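Local structure of translation initiation factor eIF2B subunit epsilon (Schizosaccharomyces pombe, 5B04) at residues T337-A342 against C354-N359; F366-V371 against K381-N386; S387-N392 against G405-D410; N393-D398 against N411-K416; G399-A404 against N417-T422. The protein serves as a subunit of the eIF2B complex, which catalyses the exchange of GDP for GTP on the gamma subunit of initiation factor eIF2. One frame throughout, in Å; residues are numbered along the deposited sequence.

Interaction 1: T337-A342 against C354-N359; sequences TKVGDA and CTIGSN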
# COMPACT_ATOMS: atom_id res chain seq x y z
N THR I 337 -27.07 31.25 33.33
CA THR I 337 -27.46 30.36 34.42
C THR I 337 -26.25 29.92 35.23
O THR I 337 -25.21 29.58 34.67
CB THR I 337 -28.21 29.12 33.89
OG1 THR I 337 -29.37 29.52 33.17
CG2 THR I 337 -28.62 28.21 35.04
N LYS I 338 -26.38 29.95 36.55
CA LYS I 338 -25.31 29.53 37.44
C LYS I 338 -25.70 28.25 38.17
O LYS I 338 -26.83 28.12 38.64
CB LYS I 338 -24.99 30.63 38.44
CG LYS I 338 -24.71 31.98 37.80
CD LYS I 338 -24.63 33.08 38.85
CE LYS I 338 -25.04 34.42 38.25
NZ LYS I 338 -25.03 34.40 36.76
N VAL I 339 -24.77 27.31 38.26
CA VAL I 339 -25.01 26.08 39.02
C VAL I 339 -23.93 25.92 40.08
O VAL I 339 -22.74 26.10 39.81
CB VAL I 339 -25.04 24.84 38.11
CG1 VAL I 339 -25.56 23.64 38.88
CG2 VAL I 339 -25.90 25.10 36.89
N GLY I 340 -24.35 25.59 41.30
CA GLY I 340 -23.46 25.57 42.45
C GLY I 340 -22.57 24.35 42.57
O GLY I 340 -22.61 23.44 41.74
N ASP I 341 -21.77 24.33 43.64
CA ASP I 341 -20.83 23.25 43.90
C ASP I 341 -21.55 21.94 44.22
O ASP I 341 -22.58 21.94 44.90
CB ASP I 341 -19.89 23.62 45.05
CG ASP I 341 -19.10 24.89 44.77
OD1 ASP I 341 -18.70 25.10 43.60
OD2 ASP I 341 -18.89 25.67 45.71
N ALA I 342 -20.99 20.83 43.74
CA ALA I 342 -21.49 19.49 44.02
C ALA I 342 -22.96 19.31 43.65
O ALA I 342 -23.66 18.49 44.25
CB ALA I 342 -21.28 19.15 45.50
N CYS I 354 -30.92 31.49 35.38
CA CYS I 354 -31.33 30.79 36.59
C CYS I 354 -30.18 30.66 37.57
O CYS I 354 -29.01 30.82 37.21
CB CYS I 354 -31.89 29.41 36.25
SG CYS I 354 -33.44 29.45 35.32
N THR I 355 -30.51 30.37 38.83
CA THR I 355 -29.49 30.20 39.86
C THR I 355 -29.76 28.96 40.69
O THR I 355 -30.78 28.86 41.38
CB THR I 355 -29.42 31.43 40.79
OG1 THR I 355 -28.87 32.54 40.08
CG2 THR I 355 -28.55 31.14 42.00
N ILE I 356 -28.84 28.00 40.62
CA ILE I 356 -28.97 26.76 41.37
C ILE I 356 -27.85 26.63 42.39
O ILE I 356 -26.67 26.72 42.05
CB ILE I 356 -28.97 25.53 40.44
CG1 ILE I 356 -29.99 25.73 39.32
CG2 ILE I 356 -29.26 24.26 41.22
CD1 ILE I 356 -30.06 24.57 38.35
N GLY I 357 -28.22 26.42 43.65
CA GLY I 357 -27.26 26.41 44.74
C GLY I 357 -26.43 25.15 44.86
O GLY I 357 -26.52 24.25 44.02
N SER I 358 -25.63 25.08 45.92
CA SER I 358 -24.73 23.96 46.14
C SER I 358 -25.47 22.70 46.59
O SER I 358 -26.54 22.79 47.19
CB SER I 358 -23.66 24.34 47.17
OG SER I 358 -24.25 24.73 48.39
N ASN I 359 -24.87 21.55 46.30
CA ASN I 359 -25.41 20.25 46.71
C ASN I 359 -26.86 20.02 46.32
O ASN I 359 -27.66 19.52 47.11
CB ASN I 359 -25.26 20.06 48.22
CG ASN I 359 -23.83 19.77 48.63
OD1 ASN I 359 -23.34 18.64 48.48
ND2 ASN I 359 -23.14 20.78 49.15
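K338 pairs with T355 and V339 with I356 in parallel register, and the segments 337-342 and 354-359 run only 2° apart from end to end. K338 straddles its partner: its N donates to C354 O at 2.8 Å, and its O accepts the equally straight bond from I356 N. Beyond the strands the pairing weakens, G340 N meeting I356 O in a bent, weak bond, and it recovers where N359 N donates to D341 O at 2.7 Å, almost head-on to the carbonyl. On the inner face V339 and I356 run abreast in one direction, with V339 CG1 4.2 Å from I356 CB. V339 continues onto L321, and I356 onto I350 of another sheet. Such stacking of like upon like, one coil above the next, is the working principle of the left-handed parallel beta-helix, the LbH domain of this subunit, whose coils wind through three sheet faces. On the outer face K338 CD passes alongside T355 OG1 without a polar bond. T337 shows how one torsion serves two purposes: at chi1 -59° its methyl lies opposite the backbone N and its hydroxyl beside it. CG2 therefore rests on C354 CB at 3.7 Å, while OG1 takes a weak bond from C354 N at 3.3 Å; the firmer partner of that hydroxyl is G334 O. A CB on G340 would be directed into the backbone of G357 and S358. At the turn, A342 CB lies 3.7 Å from N359 OD1, both residues having positive phi.

Interaction 2: F366-V371 against K381-N386; sequences FLWEDV and KAILAN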
# COMPACT_ATOMS: atom_id res chain seq x y z
N PHE I 366 -38.34 20.69 34.98
CA PHE I 366 -38.42 21.77 34.01
C PHE I 366 -38.28 23.12 34.69
O PHE I 366 -39.06 23.48 35.57
CB PHE I 366 -39.75 21.72 33.24
CG PHE I 366 -39.92 20.49 32.39
CD1 PHE I 366 -40.47 19.34 32.92
CD2 PHE I 366 -39.53 20.49 31.06
CE1 PHE I 366 -40.63 18.21 32.15
CE2 PHE I 366 -39.69 19.37 30.28
CZ PHE I 366 -40.24 18.22 30.82
N LEU I 367 -37.26 23.88 34.28
CA LEU I 367 -37.03 25.21 34.83
C LEU I 367 -37.13 26.26 33.74
O LEU I 367 -36.39 26.23 32.76
CB LEU I 367 -35.66 25.29 35.50
CG LEU I 367 -35.55 25.02 37.00
CD1 LEU I 367 -36.09 23.65 37.36
CD2 LEU I 367 -34.11 25.17 37.43
N TRP I 368 -38.06 27.20 33.91
CA TRP I 368 -38.20 28.30 32.97
C TRP I 368 -37.31 29.45 33.44
O TRP I 368 -36.43 29.25 34.28
CB TRP I 368 -39.67 28.71 32.84
CG TRP I 368 -40.54 27.59 32.33
CD1 TRP I 368 -40.13 26.35 31.92
CD2 TRP I 368 -41.97 27.60 32.18
NE1 TRP I 368 -41.21 25.60 31.52
CE2 TRP I 368 -42.35 26.34 31.68
CE3 TRP I 368 -42.96 28.55 32.43
CZ2 TRP I 368 -43.68 26.01 31.42
CZ3 TRP I 368 -44.28 28.22 32.17
CH2 TRP I 368 -44.63 26.96 31.67
N GLU I 369 -37.51 30.65 32.91
CA GLU I 369 -36.57 31.75 33.16
C GLU I 369 -36.57 32.26 34.61
O GLU I 369 -37.59 32.22 35.30
CB GLU I 369 -36.86 32.92 32.22
CG GLU I 369 -36.51 32.64 30.77
CD GLU I 369 -36.09 33.89 30.02
OE1 GLU I 369 -35.83 34.92 30.68
OE2 GLU I 369 -36.03 33.85 28.78
N ASP I 370 -35.41 32.73 35.04
CA ASP I 370 -35.24 33.42 36.33
C ASP I 370 -35.64 32.61 37.56
O ASP I 370 -35.97 33.17 38.60
CB ASP I 370 -36.02 34.74 36.32
CG ASP I 370 -35.50 35.71 35.27
OD1 ASP I 370 -35.96 35.64 34.11
OD2 ASP I 370 -34.64 36.55 35.61
N VAL I 371 -35.59 31.28 37.45
CA VAL I 371 -35.85 30.43 38.60
C VAL I 371 -34.62 30.34 39.49
O VAL I 371 -33.52 30.03 39.03
CB VAL I 371 -36.26 29.01 38.17
CG1 VAL I 371 -36.49 28.13 39.40
CG2 VAL I 371 -37.51 29.05 37.32
N LYS I 381 -39.07 15.89 38.24
CA LYS I 381 -40.30 15.83 37.46
C LYS I 381 -41.30 16.91 37.86
O LYS I 381 -42.45 16.62 38.19
CB LYS I 381 -40.95 14.45 37.60
CG LYS I 381 -40.65 13.50 36.45
CD LYS I 381 -41.05 14.12 35.12
CE LYS I 381 -40.80 13.17 33.96
NZ LYS I 381 -41.68 11.97 34.03
N ALA I 382 -40.85 18.16 37.82
CA ALA I 382 -41.69 19.28 38.19
C ALA I 382 -41.45 20.47 37.27
O ALA I 382 -40.35 20.64 36.74
CB ALA I 382 -41.44 19.67 39.64
N ILE I 383 -42.48 21.29 37.09
CA ILE I 383 -42.34 22.50 36.29
C ILE I 383 -42.30 23.73 37.18
O ILE I 383 -43.20 23.96 37.99
CB ILE I 383 -43.49 22.64 35.28
CG1 ILE I 383 -43.51 21.44 34.33
CG2 ILE I 383 -43.36 23.94 34.50
CD1 ILE I 383 -44.53 21.57 33.21
N LEU I 384 -41.24 24.52 37.04
CA LEU I 384 -41.07 25.74 37.81
C LEU I 384 -41.08 26.94 36.86
O LEU I 384 -40.09 27.21 36.19
CB LEU I 384 -39.77 25.71 38.61
CG LEU I 384 -39.68 24.89 39.91
CD1 LEU I 384 -39.96 23.41 39.70
CD2 LEU I 384 -38.32 25.09 40.57
N ALA I 385 -42.20 27.65 36.82
CA ALA I 385 -42.36 28.77 35.89
C ALA I 385 -41.44 29.94 36.24
O ALA I 385 -40.63 29.85 37.16
CB ALA I 385 -43.81 29.22 35.86
N ASN I 386 -41.59 31.04 35.52
CA ASN I 386 -40.68 32.17 35.64
C ASN I 386 -40.61 32.78 37.04
O ASN I 386 -41.62 32.87 37.74
CB ASN I 386 -41.06 33.27 34.63
CG ASN I 386 -41.12 32.76 33.21
OD1 ASN I 386 -40.70 31.64 32.92
ND2 ASN I 386 -41.65 33.58 32.31
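L384 sits at the apolar centre, its CD2 meeting V371 CG1 at 3.7 Å from a roughly perpendicular side chain and L367 CD1 from a neighbouring one that points the same way. V371 reaches this place because a type II turn from W368 to V371 brings the chain round to L384. On the opposite face of the sheet, F366 CB lies 3.9 Å from I383 CG1, and I383 also serves the indole of W368: its CG2, turned anti to the backbone N (chi1 -60°), stands 3.6 Å above the ring plane, nearer the ring's border than its centre. A385 CB approaches the benzo part of the indole at CE3, 3.6 Å away. The strands 366-367 and 383-384 are successive rungs of the beta-helix face turned toward helix 277-288; W368 packs on L34 and L43 of nearby loops, and its NE1 is hydrogen-bonded to Y280 OH of that helix. With the indole replaced by an alanine, a gap would probably open over I383 CG2 and A385 CB, and the Y280 hydroxyl would lose its partner. Toward the polar edge, W368 N donates to L384 O at 3.1 Å, a straight bond of 172°. N386 places OD1 at the indole's edge, near the ring plane, with its amide turned 67° from the ring. The same oxygen receives a weak bond from E369 N at 3.3 Å.

Interaction 3: S387-N392 against G405-D410; sequences SVKIGN and GVVIGD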
# COMPACT_ATOMS: atom_id res chain seq x y z
N SER I 387 -39.40 33.19 37.42
CA SER I 387 -39.15 33.89 38.68
C SER I 387 -39.66 33.14 39.91
O SER I 387 -40.05 33.76 40.90
CB SER I 387 -39.76 35.29 38.64
OG SER I 387 -39.03 36.13 37.76
N VAL I 388 -39.65 31.82 39.84
CA VAL I 388 -39.97 31.00 41.00
C VAL I 388 -38.73 30.85 41.87
O VAL I 388 -37.66 30.51 41.39
CB VAL I 388 -40.48 29.60 40.59
CG1 VAL I 388 -40.41 28.64 41.76
CG2 VAL I 388 -41.90 29.69 40.06
N LYS I 389 -38.89 31.13 43.16
CA LYS I 389 -37.78 31.00 44.10
C LYS I 389 -37.99 29.80 45.01
O LYS I 389 -39.06 29.65 45.61
CB LYS I 389 -37.61 32.27 44.93
CG LYS I 389 -37.89 33.56 44.17
CD LYS I 389 -36.94 33.75 42.99
CE LYS I 389 -37.28 35.03 42.23
NZ LYS I 389 -36.42 35.20 41.02
N ILE I 390 -36.98 28.95 45.11
CA ILE I 390 -37.04 27.81 46.02
C ILE I 390 -36.00 27.99 47.12
O ILE I 390 -34.82 28.22 46.85
CB ILE I 390 -36.79 26.48 45.28
CG1 ILE I 390 -37.66 26.39 44.03
CG2 ILE I 390 -37.07 25.31 46.21
CD1 ILE I 390 -39.14 26.40 44.32
N GLY I 391 -36.45 27.88 48.37
CA GLY I 391 -35.57 28.08 49.51
C GLY I 391 -34.60 26.94 49.72
O GLY I 391 -34.60 25.96 48.97
N ASN I 392 -33.76 27.06 50.75
CA ASN I 392 -32.80 26.03 51.08
C ASN I 392 -33.47 24.77 51.62
O ASN I 392 -34.52 24.86 52.26
CB ASN I 392 -31.79 26.55 52.10
CG ASN I 392 -30.99 27.73 51.59
OD1 ASN I 392 -30.67 27.81 50.40
ND2 ASN I 392 -30.66 28.66 52.48
N GLY I 405 -43.84 33.19 39.85
CA GLY I 405 -43.83 34.09 40.99
C GLY I 405 -43.80 33.42 42.34
O GLY I 405 -43.37 34.02 43.33
N VAL I 406 -44.27 32.17 42.40
CA VAL I 406 -44.36 31.44 43.66
C VAL I 406 -43.01 31.31 44.36
O VAL I 406 -42.01 30.93 43.74
CB VAL I 406 -44.95 30.02 43.44
CG1 VAL I 406 -44.90 29.22 44.73
CG2 VAL I 406 -46.37 30.12 42.91
N VAL I 407 -42.98 31.63 45.64
CA VAL I 407 -41.77 31.51 46.44
C VAL I 407 -41.93 30.43 47.51
O VAL I 407 -42.79 30.53 48.38
CB VAL I 407 -41.40 32.84 47.12
CG1 VAL I 407 -40.28 32.64 48.12
CG2 VAL I 407 -41.02 33.88 46.07
N ILE I 408 -41.08 29.41 47.44
CA ILE I 408 -41.10 28.34 48.43
C ILE I 408 -40.07 28.61 49.52
O ILE I 408 -38.90 28.87 49.24
CB ILE I 408 -40.80 26.97 47.78
CG1 ILE I 408 -41.84 26.66 46.70
CG2 ILE I 408 -40.78 25.87 48.83
CD1 ILE I 408 -43.24 26.47 47.22
N GLY I 409 -40.51 28.54 50.77
CA GLY I 409 -39.64 28.82 51.90
C GLY I 409 -38.72 27.67 52.24
O GLY I 409 -38.91 26.55 51.76
N ASP I 410 -37.72 27.95 53.07
CA ASP I 410 -36.73 26.95 53.46
C ASP I 410 -37.35 25.76 54.17
O ASP I 410 -38.37 25.89 54.85
CB ASP I 410 -35.66 27.59 54.35
CG ASP I 410 -34.81 28.61 53.62
OD1 ASP I 410 -35.26 29.11 52.56
OD2 ASP I 410 -33.69 28.91 54.09
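D410 lays its side chain against G391 and N392 of the coil before it. Its CB lies beside N392 O, at 3.6 Å, and its CG lies 3.4 Å from N392 N. At the tip the carboxylate divides its work. OD1 accepts a weak bond from N392 N at 3.1 Å and also lies close to G391 CA, whereas OD2 lies alongside the N392 side chain, 3.6 Å from its CB. The two side chains point the same way, their amide and carboxylate planes 52° apart, and N392 OD1 itself takes a weak bond from D375 N. A CB on G391 would be directed at this carboxylate. Further back along the strands, K389 pairs with V407 and I390 with I408 in the parallel manner of a left-handed beta-helix. K389 N donates to V406 O, and I408 N returns a straighter bond to K389 O at 2.7 Å. In the interior I390 CD1, swung over by chi2 of -63°, touches I408 CG1 at 3.6 Å, the two isoleucines lying side by side. Outside, K389 CG rests on V407 CG2 at 3.7 Å; the lysine chain then bends at chi2 and carries NZ away to D370 O in the preceding coil. The contact is thus apolar inside the coil and polar at the corner. Its chemistry implies that the carboxylate of D410 does at the corner what a backbone carbonyl does along a strand, accepting an N-H from the preceding coil, its charge probably adding some electrostatic attraction to a bond that remains weak and bent.

Interaction 4: N393-D398 against N411-K416; sequences NCSIED and NTIIEK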
# COMPACT_ATOMS: atom_id res chain seq x y z
N ASN I 393 -32.87 23.62 51.35
CA ASN I 393 -33.33 22.34 51.89
C ASN I 393 -34.78 22.02 51.54
O ASN I 393 -35.59 21.71 52.41
CB ASN I 393 -33.14 22.32 53.41
CG ASN I 393 -33.19 20.92 53.99
OD1 ASN I 393 -34.20 20.50 54.56
ND2 ASN I 393 -32.09 20.18 53.85
N CYS I 394 -35.11 22.09 50.25
CA CYS I 394 -36.48 21.83 49.80
C CYS I 394 -36.58 20.57 48.96
O CYS I 394 -35.61 20.16 48.31
CB CYS I 394 -37.02 23.02 49.01
SG CYS I 394 -37.29 24.51 49.99
N SER I 395 -37.75 19.95 48.97
CA SER I 395 -38.01 18.77 48.17
C SER I 395 -39.24 18.96 47.29
O SER I 395 -40.36 19.11 47.79
CB SER I 395 -38.19 17.54 49.06
OG SER I 395 -38.53 16.39 48.30
N ILE I 396 -39.03 18.97 45.98
CA ILE I 396 -40.12 19.10 45.02
C ILE I 396 -40.25 17.80 44.24
O ILE I 396 -39.31 17.36 43.58
CB ILE I 396 -39.89 20.27 44.06
CG1 ILE I 396 -39.56 21.54 44.85
CG2 ILE I 396 -41.12 20.49 43.19
CD1 ILE I 396 -39.42 22.77 43.99
N GLU I 397 -41.43 17.19 44.31
CA GLU I 397 -41.60 15.82 43.85
C GLU I 397 -42.40 15.72 42.55
O GLU I 397 -42.83 16.73 42.00
CB GLU I 397 -42.25 14.99 44.96
CG GLU I 397 -41.50 15.12 46.29
CD GLU I 397 -42.12 14.30 47.40
OE1 GLU I 397 -43.26 13.82 47.24
OE2 GLU I 397 -41.46 14.12 48.45
N ASP I 398 -42.60 14.49 42.08
CA ASP I 398 -43.16 14.25 40.75
C ASP I 398 -44.58 14.78 40.57
O ASP I 398 -45.46 14.55 41.40
CB ASP I 398 -43.14 12.75 40.44
CG ASP I 398 -41.75 12.15 40.54
OD1 ASP I 398 -40.77 12.91 40.48
OD2 ASP I 398 -41.65 10.91 40.67
N ASN I 411 -36.72 24.60 54.00
CA ASN I 411 -37.12 23.36 54.67
C ASN I 411 -38.57 22.97 54.39
O ASN I 411 -39.28 22.48 55.28
CB ASN I 411 -36.90 23.49 56.18
CG ASN I 411 -35.55 24.09 56.51
OD1 ASN I 411 -35.45 25.29 56.77
ND2 ASN I 411 -34.51 23.27 56.50
N THR I 412 -39.01 23.18 53.15
CA THR I 412 -40.38 22.89 52.77
C THR I 412 -40.45 21.73 51.77
O THR I 412 -39.59 21.61 50.89
CB THR I 412 -41.07 24.12 52.15
OG1 THR I 412 -40.78 25.28 52.94
CG2 THR I 412 -42.57 23.92 52.07
N ILE I 413 -41.46 20.88 51.92
CA ILE I 413 -41.65 19.76 51.01
C ILE I 413 -42.99 19.84 50.30
O ILE I 413 -44.05 19.69 50.92
CB ILE I 413 -41.56 18.41 51.74
CG1 ILE I 413 -40.16 18.21 52.33
CG2 ILE I 413 -41.91 17.27 50.80
CD1 ILE I 413 -39.99 16.91 53.07
N ILE I 414 -42.94 19.91 48.97
CA ILE I 414 -44.13 19.87 48.14
C ILE I 414 -44.37 18.48 47.62
O ILE I 414 -43.58 17.95 46.89
CB ILE I 414 -44.00 20.79 46.94
CG1 ILE I 414 -43.86 22.22 47.39
CG2 ILE I 414 -45.22 20.72 46.06
CD1 ILE I 414 -42.50 22.79 47.12
N GLU I 415 -45.52 17.94 47.95
CA GLU I 415 -45.85 16.58 47.65
C GLU I 415 -46.15 16.45 46.20
O GLU I 415 -46.23 17.43 45.51
CB GLU I 415 -47.06 16.15 48.45
CG GLU I 415 -46.98 16.44 49.93
CD GLU I 415 -48.13 15.84 50.69
OE1 GLU I 415 -49.28 16.23 50.43
OE2 GLU I 415 -47.89 14.96 51.53
N LYS I 416 -46.26 15.22 45.72
CA LYS I 416 -46.46 14.99 44.31
C LYS I 416 -47.74 15.61 43.83
O LYS I 416 -48.75 15.52 44.46
CB LYS I 416 -46.55 13.50 44.06
CG LYS I 416 -45.29 12.73 44.38
CD LYS I 416 -45.48 11.23 44.22
CE LYS I 416 -44.17 10.51 43.93
NZ LYS I 416 -42.96 11.16 44.51
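E397 stretches across the end of the neighbouring strand, its CG lying 3.6 Å from I414 O and its side chain crossing that of K416 at about a right angle. The two segments are equivalent parts of successive coils of the left-handed beta-helix, S395 pairing with I413 and I396 with I414 in one of its three sheets. With chi1 at -52° and the chain extended beyond CG, the glutamate brings OE1 to a long salt bridge with K416 NZ, 3.8 Å away. OE2 turns to the other side and meets I413 CG2. A glutamine in its place would probably deprive K416 of this charge partner, leaving D398, whose OD2 is near NZ but beyond salt-bridge distance at 4.1 Å. K416 is thus flanked by two acidic side chains on an exposed edge, where solvent is likely to temper the attraction. The backbone holds the pair together more firmly: S395 N donates to T412 O in the carbonyl plane at 3.1 Å, and I414 N returns a bond to S395 O. The bond from E397 N to I414 O is weak by comparison. Inside the coil I396 CG1 and I414 CD1 meet at 3.9 Å, and the interior is continued by A382 next to I396 and I408 next to I414. On the outer face S395 CB rests against I413 CG1. At the far corner two asparagines, both with positive phi, set their amides 44° apart, and N411 ND2 gives N393 OD1 a weak hydrogen bond of 3.4 Å.

Interaction 5: G399-A404 against N417-T422; sequences GAIVAA and NKRLTT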
# COMPACT_ATOMS: atom_id res chain seq x y z
N GLY I 399 -44.79 15.50 39.47
CA GLY I 399 -46.10 16.02 39.14
C GLY I 399 -46.30 17.46 39.58
O GLY I 399 -47.26 18.11 39.18
N ALA I 400 -45.39 17.94 40.42
CA ALA I 400 -45.50 19.28 40.99
C ALA I 400 -45.47 20.36 39.91
O ALA I 400 -44.62 20.35 39.02
CB ALA I 400 -44.40 19.52 42.00
N ILE I 401 -46.40 21.30 40.01
CA ILE I 401 -46.44 22.44 39.09
C ILE I 401 -46.42 23.74 39.87
O ILE I 401 -47.41 24.13 40.49
CB ILE I 401 -47.68 22.40 38.19
CG1 ILE I 401 -47.72 21.09 37.40
CG2 ILE I 401 -47.69 23.59 37.25
CD1 ILE I 401 -48.96 20.94 36.56
N VAL I 402 -45.27 24.41 39.84
CA VAL I 402 -45.10 25.66 40.57
C VAL I 402 -45.22 26.85 39.63
O VAL I 402 -44.28 27.19 38.92
CB VAL I 402 -43.73 25.70 41.28
CG1 VAL I 402 -43.61 26.96 42.12
CG2 VAL I 402 -43.55 24.46 42.15
N ALA I 403 -46.40 27.48 39.63
CA ALA I 403 -46.68 28.59 38.73
C ALA I 403 -45.74 29.77 38.98
O ALA I 403 -45.04 29.81 39.99
CB ALA I 403 -48.13 29.04 38.88
N ALA I 404 -45.75 30.73 38.05
CA ALA I 404 -44.82 31.85 38.09
C ALA I 404 -44.96 32.69 39.36
O ALA I 404 -46.06 32.87 39.87
CB ALA I 404 -45.01 32.72 36.86
N ASN I 417 -47.68 16.24 42.67
CA ASN I 417 -48.84 16.65 41.93
C ASN I 417 -49.48 17.89 42.46
O ASN I 417 -50.48 18.32 41.92
CB ASN I 417 -49.87 15.56 41.93
CG ASN I 417 -49.30 14.23 41.58
OD1 ASN I 417 -49.21 13.87 40.42
ND2 ASN I 417 -48.92 13.49 42.59
N LYS I 418 -48.93 18.46 43.50
CA LYS I 418 -49.53 19.65 44.06
C LYS I 418 -49.34 20.72 43.04
O LYS I 418 -48.30 20.82 42.44
CB LYS I 418 -48.86 20.04 45.36
CG LYS I 418 -49.80 20.10 46.54
CD LYS I 418 -50.75 18.92 46.55
CE LYS I 418 -51.45 18.79 47.89
NZ LYS I 418 -51.15 17.49 48.55
N ARG I 419 -50.34 21.55 42.85
CA ARG I 419 -50.23 22.63 41.92
C ARG I 419 -50.23 23.87 42.74
O ARG I 419 -51.14 24.08 43.50
CB ARG I 419 -51.46 22.67 41.04
CG ARG I 419 -51.24 22.21 39.63
CD ARG I 419 -51.90 20.87 39.39
NE ARG I 419 -52.55 20.82 38.10
CZ ARG I 419 -52.77 19.71 37.42
NH1 ARG I 419 -52.38 18.55 37.91
NH2 ARG I 419 -53.38 19.76 36.25
N LEU I 420 -49.22 24.70 42.58
CA LEU I 420 -49.15 25.91 43.35
C LEU I 420 -49.24 27.03 42.39
O LEU I 420 -48.83 26.91 41.26
CB LEU I 420 -47.84 26.01 44.09
CG LEU I 420 -47.42 24.83 44.92
CD1 LEU I 420 -46.40 25.28 45.92
CD2 LEU I 420 -48.62 24.25 45.61
N THR I 421 -49.82 28.12 42.84
CA THR I 421 -50.01 29.34 42.06
C THR I 421 -49.76 30.61 42.86
O THR I 421 -49.35 30.57 44.01
CB THR I 421 -51.43 29.40 41.45
OG1 THR I 421 -51.60 30.64 40.75
CG2 THR I 421 -52.48 29.30 42.54
N THR I 422 -49.98 31.76 42.23
CA THR I 422 -49.87 33.03 42.94
C THR I 422 -51.15 33.82 42.70
O THR I 422 -51.19 35.03 42.91
CB THR I 422 -48.65 33.85 42.47
OG1 THR I 422 -48.58 35.07 43.21
CG2 THR I 422 -48.77 34.16 40.99
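R419 offers one face of its guanidinium to I401, whose CD1 stands 3.9 Å above the plane, displaced from its centre to the NE side. The two side chains run together from the start, I401 CB touching R419 CG at 3.8 Å, and the arginine, bent at chi2 and chi3, keeps alongside the isoleucine, so that NE and CZ come level with CD1. Both also pack on L277 of helix 277-288. A second flat group, the amide of N417, brings OD1 within 4.0 Å of G399 CA; G399 has phi of 95°, a conformation in which a CB would collide with the carbonyl oxygen of D398. This pair of strands, 401-402 and 419-420, closes its sheet of the left-handed beta-helix within this chain, 419-420 being the outermost. I401 N donates to K418 O in the carbonyl plane, and I401 O receives L420 N at 2.8 Å. The third bond is angled differently, since A403 N approaches L420 O from 39° out of its carbonyl plane, at 3.0 Å. V402 and L420 turn inward, away from the arginine. Beyond them A403 CB packs against the next coil, 3.7 Å from T421 CA.

The five contacts sample one beta-helix, in which each coil pairs with the next. Interactions 3, 4 and 5 follow one another along two successive coils, one per sheet, with neighbouring centres about 11 Å apart. Their inner residues meet in the shared interior, where I408 CD1 lies 3.6 Å from L420 CD1 and I390 CD1 equally near I396 CD1. Interaction 2 adjoins interaction 5, I383 O probably accepting from V402 N at 2.8 Å, and it touches interaction 1 through T355 N and V371 O. Interactions 1 and 3 share a sheet but do not touch, their nearest atoms about 7 Å apart. Interactions 2 and 5 lie on the face turned toward helix 277-288.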